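Local coordinates for protein MS5a (Brassica napus, PDB 6L77) that is a meiosis-related protein with cystatin-like folds that appears to enhance papain rather than inhibit it, its precise cellular role being unsettled, at residues A[33-38]-A[54-59]; A[68-73]-A[85-90]; A[124-129]-A[168-173]. One frame throughout, in Å; residues are numbered along the deposited sequence.

Interaction 1: residues A[33-38]-A[54-59]; sequences LYLHKI and ITLIAE
I57 sits opposite two residues of the other strand, H36 and K37, so the antiparallel hairpin of strands 34-45 and 49-60 carries a classic beta bulge. One carbonyl serves the extra residue: H36 N reaches I57 O at 2.8 Å, and K37 N reaches I57 O at 3.3 Å. I57 N in turn bonds K37 O, and on the N-terminal side of the bulge in strand 34-45, Y34 and E59 make a regular hydrogen-bonded pair.

The H36 side chain can be followed from CB outward. Its CB rests 3.3 Å from I57 O. With CG opposite the backbone N (chi1 174°), the imidazole runs beside the I57 side chain and points the same way, CD2 lying 4.0 Å from I57 CG2. A water in the plane of the ring, at its edge, meets ND1 at 2.8 Å and donates to OE1 of E59, also at 2.8 Å. F66 of strand 65-75 meets the ring edge-to-face. K37 suits the neighbouring place because its CG can pack 3.9 Å from I57 CG1 while its bent chain brings NZ back to a weak bond with I38 O.

L35 CD1 touches L56 CD1 at 3.8 Å, the two leucines crossing almost perpendicularly, and I38 covers L56 CB. The L56 face is apolar and lies against helix 12-29; the other mixes I57 with K37 and E59, whose water-linked carboxylate would probably favour a protonated H36, though only mildly.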
loop_
_atom_site.group_PDB
_atom_site.type_symbol
_atom_site.label_atom_id
_atom_site.label_comp_id
_atom_site.label_asym_id
_atom_site.label_seq_id
_atom_site.Cartn_x
_atom_site.Cartn_y
_atom_site.Cartn_z
ATOM N N LEU A 33 0.147 -15.802 1.779
ATOM C CA LEU A 33 1.579 -15.910 1.995
ATOM C C LEU A 33 2.039 -14.762 2.884
ATOM O O LEU A 33 1.637 -13.610 2.686
ATOM C CB LEU A 33 2.349 -15.866 0.673
ATOM C CG LEU A 33 2.076 -16.960 -0.354
ATOM C CD1 LEU A 33 3.074 -16.774 -1.493
ATOM C CD2 LEU A 33 2.222 -18.333 0.267
ATOM N N TYR A 34 2.890 -15.083 3.852
ATOM C CA TYR A 34 3.390 -14.100 4.800
ATOM C C TYR A 34 4.898 -13.960 4.654
ATOM O O TYR A 34 5.602 -14.928 4.353
ATOM C CB TYR A 34 3.050 -14.495 6.241
ATOM C CG TYR A 34 1.573 -14.663 6.475
ATOM C CD1 TYR A 34 0.714 -13.567 6.432
ATOM C CD2 TYR A 34 1.034 -15.914 6.735
ATOM C CE1 TYR A 34 -0.658 -13.725 6.643
ATOM C CE2 TYR A 34 -0.341 -16.076 6.952
ATOM C CZ TYR A 34 -1.166 -14.983 6.909
ATOM O OH TYR A 34 -2.518 -15.154 7.125
ATOM N N LEU A 35 5.392 -12.748 4.884
ATOM C CA LEU A 35 6.825 -12.515 4.776
ATOM C C LEU A 35 7.554 -13.234 5.903
ATOM O O LEU A 35 7.248 -13.044 7.085
ATOM C CB LEU A 35 7.122 -11.013 4.815
ATOM C CG LEU A 35 8.602 -10.648 4.837
ATOM C CD1 LEU A 35 9.289 -11.133 3.546
ATOM C CD2 LEU A 35 8.777 -9.133 5.022
ATOM N N HIS A 36 8.522 -14.069 5.539
ATOM C CA HIS A 36 9.361 -14.719 6.532
ATOM C C HIS A 36 10.695 -14.001 6.690
ATOM O O HIS A 36 11.079 -13.647 7.806
ATOM C CB HIS A 36 9.578 -16.191 6.153
ATOM C CG HIS A 36 10.549 -16.908 7.041
ATOM N ND1 HIS A 36 10.294 -17.170 8.371
ATOM C CD2 HIS A 36 11.769 -17.432 6.782
ATOM C CE1 HIS A 36 11.319 -17.819 8.895
ATOM N NE2 HIS A 36 12.232 -17.983 7.954
ATOM N N LYS A 37 11.417 -13.778 5.593
ATOM C CA LYS A 37 12.653 -13.010 5.664
ATOM C C LYS A 37 12.997 -12.504 4.273
ATOM O O LYS A 37 12.512 -13.022 3.267
ATOM C CB LYS A 37 13.814 -13.846 6.211
ATOM C CG LYS A 37 14.267 -14.936 5.264
ATOM C CD LYS A 37 15.358 -15.820 5.874
ATOM C CE LYS A 37 16.623 -15.043 6.173
ATOM N NZ LYS A 37 17.376 -14.705 4.934
ATOM N N ILE A 38 13.852 -11.487 4.236
ATOM C CA ILE A 38 14.471 -11.032 2.990
ATOM C C ILE A 38 15.811 -11.749 2.845
ATOM O O ILE A 38 16.635 -11.707 3.759
ATOM C CB ILE A 38 14.683 -9.507 3.003
ATOM C CG1 ILE A 38 13.405 -8.751 3.393
ATOM C CG2 ILE A 38 15.294 -9.042 1.658
ATOM C CD1 ILE A 38 12.312 -8.832 2.392
ATOM N N ILE A 54 13.908 -7.752 -5.265
ATOM C CA ILE A 54 13.978 -8.306 -3.920
ATOM C C ILE A 54 13.683 -9.797 -4.004
ATOM O O ILE A 54 12.681 -10.207 -4.606
ATOM C CB ILE A 54 12.975 -7.618 -2.978
ATOM C CG1 ILE A 54 13.226 -6.119 -2.940
ATOM C CG2 ILE A 54 13.028 -8.238 -1.570
ATOM C CD1 ILE A 54 12.026 -5.336 -2.349
ATOM N N THR A 55 14.548 -10.596 -3.395
ATOM C CA THR A 55 14.325 -12.025 -3.240
ATOM C C THR A 55 13.966 -12.274 -1.783
ATOM O O THR A 55 14.755 -11.968 -0.882
ATOM C CB THR A 55 15.570 -12.815 -3.643
ATOM O OG1 THR A 55 15.924 -12.488 -4.995
ATOM C CG2 THR A 55 15.315 -14.324 -3.512
ATOM N N LEU A 56 12.774 -12.802 -1.545
ATOM C CA LEU A 56 12.300 -12.985 -0.182
ATOM C C LEU A 56 11.790 -14.407 -0.012
ATOM O O LEU A 56 11.510 -15.106 -0.987
ATOM C CB LEU A 56 11.190 -11.986 0.165
ATOM C CG LEU A 56 9.996 -12.035 -0.793
ATOM C CD1 LEU A 56 8.717 -12.255 -0.022
ATOM C CD2 LEU A 56 9.890 -10.784 -1.673
ATOM N N ILE A 57 11.684 -14.823 1.248
ATOM C CA ILE A 57 11.092 -16.101 1.615
ATOM C C ILE A 57 9.727 -15.799 2.206
ATOM O O ILE A 57 9.619 -14.986 3.130
ATOM C CB ILE A 57 11.961 -16.873 2.622
ATOM C CG1 ILE A 57 13.404 -16.980 2.115
ATOM C CG2 ILE A 57 11.350 -18.238 2.890
ATOM C CD1 ILE A 57 13.516 -17.579 0.740
ATOM N N ALA A 58 8.690 -16.412 1.645
ATOM C CA ALA A 58 7.342 -16.320 2.186
ATOM C C ALA A 58 6.985 -17.623 2.885
ATOM O O ALA A 58 7.371 -18.705 2.429
ATOM C CB ALA A 58 6.319 -16.030 1.086
ATOM N N GLU A 59 6.246 -17.518 3.987
ATOM C CA GLU A 59 5.711 -18.690 4.667
ATOM C C GLU A 59 4.281 -18.938 4.197
ATOM O O GLU A 59 3.475 -18.004 4.088
ATOM C CB GLU A 59 5.742 -18.525 6.194
ATOM C CG GLU A 59 5.199 -19.774 6.910
ATOM C CD GLU A 59 5.404 -19.779 8.431
ATOM O OE1 GLU A 59 5.885 -18.778 9.010
ATOM O OE2 GLU A 59 5.087 -20.815 9.046
HETATM O O HOH W 1 7.708 -16.713 9.308
#

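Interaction 2: residues A[68-73]-A[85-90]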
loop_
_atom_site.group_PDB
_atom_site.type_symbol
_atom_site.label_atom_id
_atom_site.label_comp_id
_atom_site.label_asym_id
_atom_site.label_seq_id
_atom_site.Cartn_x
_atom_site.Cartn_y
_atom_site.Cartn_z
ATOM N N VAL A 68 10.455 -19.331 -1.956
ATOM C CA VAL A 68 11.254 -18.189 -2.366
ATOM C C VAL A 68 10.484 -17.420 -3.432
ATOM O O VAL A 68 9.857 -17.991 -4.337
ATOM C CB VAL A 68 12.662 -18.628 -2.817
ATOM C CG1 VAL A 68 12.597 -19.683 -3.910
ATOM C CG2 VAL A 68 13.501 -17.411 -3.226
ATOM N N PHE A 69 10.523 -16.106 -3.308
ATOM C CA PHE A 69 9.577 -15.203 -3.936
ATOM C C PHE A 69 10.361 -14.004 -4.455
ATOM O O PHE A 69 11.272 -13.531 -3.770
ATOM C CB PHE A 69 8.546 -14.789 -2.876
ATOM C CG PHE A 69 7.333 -14.098 -3.408
ATOM C CD1 PHE A 69 6.220 -14.831 -3.769
ATOM C CD2 PHE A 69 7.283 -12.714 -3.486
ATOM C CE1 PHE A 69 5.083 -14.210 -4.231
ATOM C CE2 PHE A 69 6.151 -12.066 -3.951
ATOM C CZ PHE A 69 5.041 -12.816 -4.321
ATOM N N GLU A 70 10.022 -13.526 -5.655
ATOM C CA GLU A 70 10.675 -12.362 -6.254
ATOM C C GLU A 70 9.686 -11.202 -6.334
ATOM O O GLU A 70 8.531 -11.397 -6.726
ATOM C CB GLU A 70 11.205 -12.720 -7.643
ATOM C CG GLU A 70 11.775 -11.572 -8.431
ATOM C CD GLU A 70 12.385 -12.040 -9.738
ATOM O OE1 GLU A 70 11.983 -13.116 -10.228
ATOM O OE2 GLU A 70 13.272 -11.342 -10.266
ATOM N N THR A 71 10.122 -10.008 -5.926
ATOM C CA THR A 71 9.329 -8.783 -6.063
ATOM C C THR A 71 10.194 -7.734 -6.743
ATOM O O THR A 71 11.339 -7.528 -6.332
ATOM C CB THR A 71 8.856 -8.246 -4.689
ATOM O OG1 THR A 71 7.978 -9.192 -4.053
ATOM C CG2 THR A 71 8.097 -6.939 -4.852
ATOM N N ASN A 72 9.661 -7.068 -7.773
ATOM C CA ASN A 72 10.358 -5.963 -8.438
ATOM C C ASN A 72 9.511 -4.700 -8.323
ATOM O O ASN A 72 8.324 -4.716 -8.663
ATOM C CB ASN A 72 10.620 -6.257 -9.918
ATOM C CG ASN A 72 11.702 -7.307 -10.134
ATOM O OD1 ASN A 72 12.137 -7.994 -9.202
ATOM N ND2 ASN A 72 12.129 -7.444 -11.377
ATOM N N VAL A 73 10.120 -3.613 -7.851
ATOM C CA VAL A 73 9.439 -2.331 -7.664
ATOM C C VAL A 73 10.300 -1.240 -8.276
ATOM O O VAL A 73 11.512 -1.199 -8.027
ATOM C CB VAL A 73 9.179 -2.016 -6.176
ATOM C CG1 VAL A 73 8.791 -0.531 -5.994
ATOM C CG2 VAL A 73 8.083 -2.914 -5.616
ATOM N N CYS A 85 4.789 -1.762 -8.550
ATOM C CA CYS A 85 5.190 -3.162 -8.376
ATOM C C CYS A 85 4.865 -3.925 -9.657
ATOM O O CYS A 85 3.692 -4.072 -10.020
ATOM C CB CYS A 85 4.492 -3.793 -7.169
ATOM S SG CYS A 85 4.897 -5.553 -6.938
ATOM N N TYR A 86 5.905 -4.417 -10.336
ATOM C CA TYR A 86 5.776 -5.054 -11.646
ATOM C C TYR A 86 5.769 -6.573 -11.589
ATOM O O TYR A 86 5.140 -7.213 -12.433
ATOM C CB TYR A 86 6.932 -4.629 -12.565
ATOM C CG TYR A 86 6.865 -3.197 -13.013
ATOM C CD1 TYR A 86 6.057 -2.821 -14.084
ATOM C CD2 TYR A 86 7.623 -2.215 -12.380
ATOM C CE1 TYR A 86 5.995 -1.502 -14.512
ATOM C CE2 TYR A 86 7.562 -0.890 -12.798
ATOM C CZ TYR A 86 6.748 -0.543 -13.868
ATOM O OH TYR A 86 6.690 0.772 -14.282
ATOM N N ILE A 87 6.486 -7.152 -10.642
ATOM C CA ILE A 87 6.673 -8.596 -10.532
ATOM C C ILE A 87 6.457 -8.952 -9.081
ATOM O O ILE A 87 6.938 -8.240 -8.196
ATOM C CB ILE A 87 8.095 -9.025 -10.970
ATOM C CG1 ILE A 87 8.375 -8.615 -12.420
ATOM C CG2 ILE A 87 8.322 -10.521 -10.731
ATOM C CD1 ILE A 87 7.872 -9.593 -13.452
ATOM N N SER A 88 5.758 -10.062 -8.823
ATOM C CA SER A 88 5.587 -10.516 -7.442
ATOM C C SER A 88 5.107 -11.968 -7.549
ATOM O O SER A 88 3.919 -12.219 -7.743
ATOM C CB SER A 88 4.600 -9.657 -6.668
ATOM O OG SER A 88 3.296 -9.727 -7.246
ATOM N N ARG A 89 6.046 -12.907 -7.470
ATOM C CA ARG A 89 5.696 -14.289 -7.778
ATOM C C ARG A 89 6.758 -15.213 -7.200
ATOM O O ARG A 89 7.896 -14.783 -6.956
ATOM C CB ARG A 89 5.595 -14.501 -9.294
ATOM C CG ARG A 89 6.910 -14.224 -9.973
ATOM C CD ARG A 89 6.828 -14.276 -11.475
ATOM N NE ARG A 89 8.143 -13.980 -12.030
ATOM C CZ ARG A 89 8.366 -13.632 -13.293
ATOM N NH1 ARG A 89 7.353 -13.537 -14.149
ATOM N NH2 ARG A 89 9.601 -13.371 -13.698
ATOM N N PRO A 90 6.423 -16.498 -6.996
ATOM C CA PRO A 90 7.447 -17.493 -6.643
ATOM C C PRO A 90 8.555 -17.537 -7.681
ATOM O O PRO A 90 8.312 -17.474 -8.891
ATOM C CB PRO A 90 6.669 -18.814 -6.609
ATOM C CG PRO A 90 5.243 -18.391 -6.297
ATOM C CD PRO A 90 5.074 -17.085 -7.043
#
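Antiparallel strand pairing sets E70 against R89 and N72 against I87 in the beta hairpin of strands 65-75 and 82-88, part of the cystatin-like sheet that packs on helix 12-29. E70 and R89 exchange two backbone bonds, E70 N to R89 O at 2.8 Å being almost straight. Further along, N72 N gives to I87 O and Y86 N to N72 O; a beta bulge then moves V73 opposite C85, and I87 N is buried without a partner.

F69 dominates the helix side. Its CG stands opposite the backbone N (chi1 -167°), which swings the flat ring across to the other strand just where the chain turns a corner at R89. F69 CZ comes within 3.3 Å of R89 N, which lies over one ring face near the rim, while CE1 of F69 touches P90 CD at 4.0 Å and CE2 of F69 meets S88 CB at 3.9 Å. A large flat ring suits the place: it spans the R89 backbone, S88 and P90 together, and Y25 of the helix meets it edge-to-face. A leucine here would probably leave the backbone at R89 and the side of P90 partly uncovered and deprive Y25 of its aromatic partner.

On the E70 side the charges are only near each other, E70 OE1 lying 4.2 Å from R89 NH2. I87 CG2 lies 3.6 Å above the R89 guanidinium plane, offset toward its rim.

Interaction 3: residues A[124-129]-A[168-173]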
loop_
_atom_site.group_PDB
_atom_site.type_symbol
_atom_site.label_atom_id
_atom_site.label_comp_id
_atom_site.label_asym_id
_atom_site.label_seq_id
_atom_site.Cartn_x
_atom_site.Cartn_y
_atom_site.Cartn_z
ATOM N N PHE A 124 -18.597 6.929 -6.178
ATOM C CA PHE A 124 -18.889 5.748 -5.357
ATOM C C PHE A 124 -17.900 5.672 -4.204
ATOM O O PHE A 124 -16.755 5.260 -4.389
ATOM C CB PHE A 124 -18.866 4.508 -6.239
ATOM C CG PHE A 124 -19.686 4.689 -7.463
ATOM C CD1 PHE A 124 -21.062 4.850 -7.353
ATOM C CD2 PHE A 124 -19.094 4.807 -8.707
ATOM C CE1 PHE A 124 -21.845 5.062 -8.470
ATOM C CE2 PHE A 124 -19.862 5.028 -9.831
ATOM C CZ PHE A 124 -21.250 5.156 -9.714
ATOM N N LEU A 125 -18.350 6.070 -3.014
ATOM C CA LEU A 125 -17.501 6.162 -1.831
ATOM C C LEU A 125 -17.979 5.185 -0.765
ATOM O O LEU A 125 -19.180 5.041 -0.539
ATOM C CB LEU A 125 -17.492 7.598 -1.270
ATOM C CG LEU A 125 -16.692 8.575 -2.147
ATOM C CD1 LEU A 125 -17.563 9.145 -3.245
ATOM C CD2 LEU A 125 -16.096 9.698 -1.312
ATOM N N TYR A 126 -17.029 4.520 -0.114
ATOM C CA TYR A 126 -17.320 3.463 0.850
ATOM C C TYR A 126 -16.713 3.859 2.186
ATOM O O TYR A 126 -15.486 3.868 2.330
ATOM C CB TYR A 126 -16.764 2.119 0.362
ATOM C CG TYR A 126 -17.354 1.695 -0.959
ATOM C CD1 TYR A 126 -16.941 2.285 -2.149
ATOM C CD2 TYR A 126 -18.345 0.720 -1.023
ATOM C CE1 TYR A 126 -17.505 1.923 -3.361
ATOM C CE2 TYR A 126 -18.900 0.344 -2.233
ATOM C CZ TYR A 126 -18.462 0.949 -3.403
ATOM O OH TYR A 126 -19.008 0.605 -4.626
ATOM N N LYS A 127 -17.570 4.202 3.149
ATOM C CA LYS A 127 -17.144 4.496 4.514
ATOM C C LYS A 127 -16.932 3.176 5.242
ATOM O O LYS A 127 -17.900 2.475 5.575
ATOM C CB LYS A 127 -18.177 5.344 5.256
ATOM C CG LYS A 127 -18.525 6.677 4.621
ATOM C CD LYS A 127 -19.467 7.476 5.535
ATOM C CE LYS A 127 -20.129 8.644 4.813
ATOM N NZ LYS A 127 -21.010 9.452 5.712
HETATM N N MSE A 128 -15.677 2.846 5.506
HETATM C CA MSE A 128 -15.336 1.542 6.068
HETATM C C MSE A 128 -15.595 1.485 7.564
HETATM O O MSE A 128 -15.492 2.494 8.261
HETATM C CB MSE A 128 -13.874 1.200 5.781
HETATM C CG MSE A 128 -13.572 0.982 4.298
HETATM SE SE MSE A 128 -14.886 -0.235 3.442
HETATM C CE MSE A 128 -14.178 -0.155 1.604
ATOM N N GLN A 129 -15.964 0.299 8.038
ATOM C CA GLN A 129 -16.111 0.025 9.457
ATOM C C GLN A 129 -14.799 -0.553 9.980
ATOM O O GLN A 129 -13.990 -1.076 9.218
ATOM C CB GLN A 129 -17.267 -0.957 9.702
ATOM C CG GLN A 129 -17.742 -1.037 11.147
ATOM C CD GLN A 129 -17.954 -2.470 11.625
ATOM O OE1 GLN A 129 -17.165 -2.998 12.418
ATOM N NE2 GLN A 129 -19.025 -3.103 11.146
ATOM N N VAL A 168 -12.967 4.640 1.025
ATOM C CA VAL A 168 -12.426 4.197 -0.257
ATOM C C VAL A 168 -13.354 4.667 -1.367
ATOM O O VAL A 168 -14.579 4.558 -1.244
ATOM C CB VAL A 168 -12.260 2.665 -0.315
ATOM C CG1 VAL A 168 -11.723 2.255 -1.682
ATOM C CG2 VAL A 168 -11.314 2.183 0.791
ATOM N N GLU A 169 -12.773 5.180 -2.450
ATOM C CA GLU A 169 -13.534 5.607 -3.613
ATOM C C GLU A 169 -13.144 4.750 -4.807
ATOM O O GLU A 169 -11.951 4.524 -5.064
ATOM C CB GLU A 169 -13.328 7.098 -3.923
ATOM C CG GLU A 169 -14.102 7.548 -5.168
ATOM C CD GLU A 169 -14.242 9.063 -5.317
ATOM O OE1 GLU A 169 -13.638 9.811 -4.521
ATOM O OE2 GLU A 169 -14.971 9.499 -6.237
ATOM N N THR A 170 -14.153 4.266 -5.526
ATOM C CA THR A 170 -13.973 3.477 -6.734
ATOM C C THR A 170 -14.539 4.234 -7.925
ATOM O O THR A 170 -15.287 5.202 -7.782
ATOM C CB THR A 170 -14.672 2.113 -6.641
ATOM O OG1 THR A 170 -16.076 2.327 -6.483
ATOM C CG2 THR A 170 -14.138 1.306 -5.457
ATOM N N GLU A 171 -14.192 3.733 -9.110
ATOM C CA GLU A 171 -14.669 4.273 -10.374
ATOM C C GLU A 171 -16.004 3.674 -10.794
ATOM O O GLU A 171 -16.691 4.252 -11.639
ATOM C CB GLU A 171 -13.607 4.019 -11.458
ATOM C CG GLU A 171 -12.175 4.142 -10.901
ATOM C CD GLU A 171 -11.070 3.843 -11.916
ATOM O OE1 GLU A 171 -11.314 3.105 -12.895
ATOM O OE2 GLU A 171 -9.945 4.349 -11.719
ATOM N N GLU A 172 -16.389 2.545 -10.199
ATOM C CA GLU A 172 -17.583 1.813 -10.573
ATOM C C GLU A 172 -18.353 1.445 -9.315
ATOM O O GLU A 172 -17.765 1.237 -8.246
ATOM C CB GLU A 172 -17.247 0.531 -11.337
ATOM C CG GLU A 172 -16.283 0.702 -12.487
ATOM C CD GLU A 172 -15.695 -0.623 -12.929
ATOM O OE1 GLU A 172 -16.010 -1.657 -12.294
ATOM O OE2 GLU A 172 -14.917 -0.632 -13.907
ATOM N N ASN A 173 -19.667 1.343 -9.469
ATOM C CA ASN A 173 -20.573 1.028 -8.370
ATOM C C ASN A 173 -20.546 -0.479 -8.117
ATOM O O ASN A 173 -21.267 -1.237 -8.770
ATOM C CB ASN A 173 -21.977 1.511 -8.709
ATOM C CG ASN A 173 -22.921 1.425 -7.530
ATOM O OD1 ASN A 173 -22.713 0.622 -6.625
ATOM N ND2 ASN A 173 -23.959 2.243 -7.537
HETATM O O HOH W 2 -16.191 7.596 -7.851
#
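F124 and N173 cross nearly at a right angle, the asparagine laid over the phenyl ring. N173 CB stands 3.7 Å from the centroid of the F124 ring and 18° off its normal, a CH-pi contact, while the N173 amide is inclined 37° to the ring. The F124 rim has a different neighbour: E171 O sits in the ring plane, 3.7 Å from F124 CE2. A broad aromatic suits this spot, since one ring can cover the chain as it leaves the strand.

Y126 lies across T170 and presents its edge. V168 O approaches in the ring plane, 3.4 Å from Y126 CD1, and T170 OG1 comes to 3.5 Å from Y126 CE1. The T170 hydroxyl sits between its own N and carbonyl carbon (chi1 62°), from where it donates to E172 O at 2.7 Å, a bond that probably steadies the chain leading to N173. The Y126 hydroxyl bonds V174 O. Selenomethionine M128 bends back at chi2, bringing its CE methyl to 3.8 Å from V168 CG2, where both residues also touch V179 of helix 176-181.

These rings decorate strand 124-127, the outermost strand on this side of the antiparallel sheet. As in cystatins, a strand precedes a long helix, here 138-150, and pairs with the strand that follows it, 161-170. Y126 and V168 exchange backbone bonds in both directions.

On the other face, L125 crosses E169 obliquely; L125 CD1 rests 3.9 Å from E169 CD, whose carboxylate is salt-bridged to R123. A water accepts from F124 N and donates to E169 OE2 and T170 O.

From the N terminus, helix 12-29 leads into interaction 1, which closes the hairpin of strands 34-45 and 49-60. Interaction 2 then closes the next hairpin, between strands 65-75 and 82-88. The two follow in series, their centres about 10 Å apart, and join through strands 49-60 and 65-75: probable hydrogen bonds link L56 O to F69 N and T71 O to I54 N. Interaction 3 comes later and closes a longer loop holding helices 130-135 and 138-150. It lies on the opposite side of the chain's centre, about 31 Å from interaction 1 between centres, yet belongs to the same sheet. None encloses or crosses another; interactions 1 and 3 involve the two outermost strands of that sheet, 34-45 and 124-127.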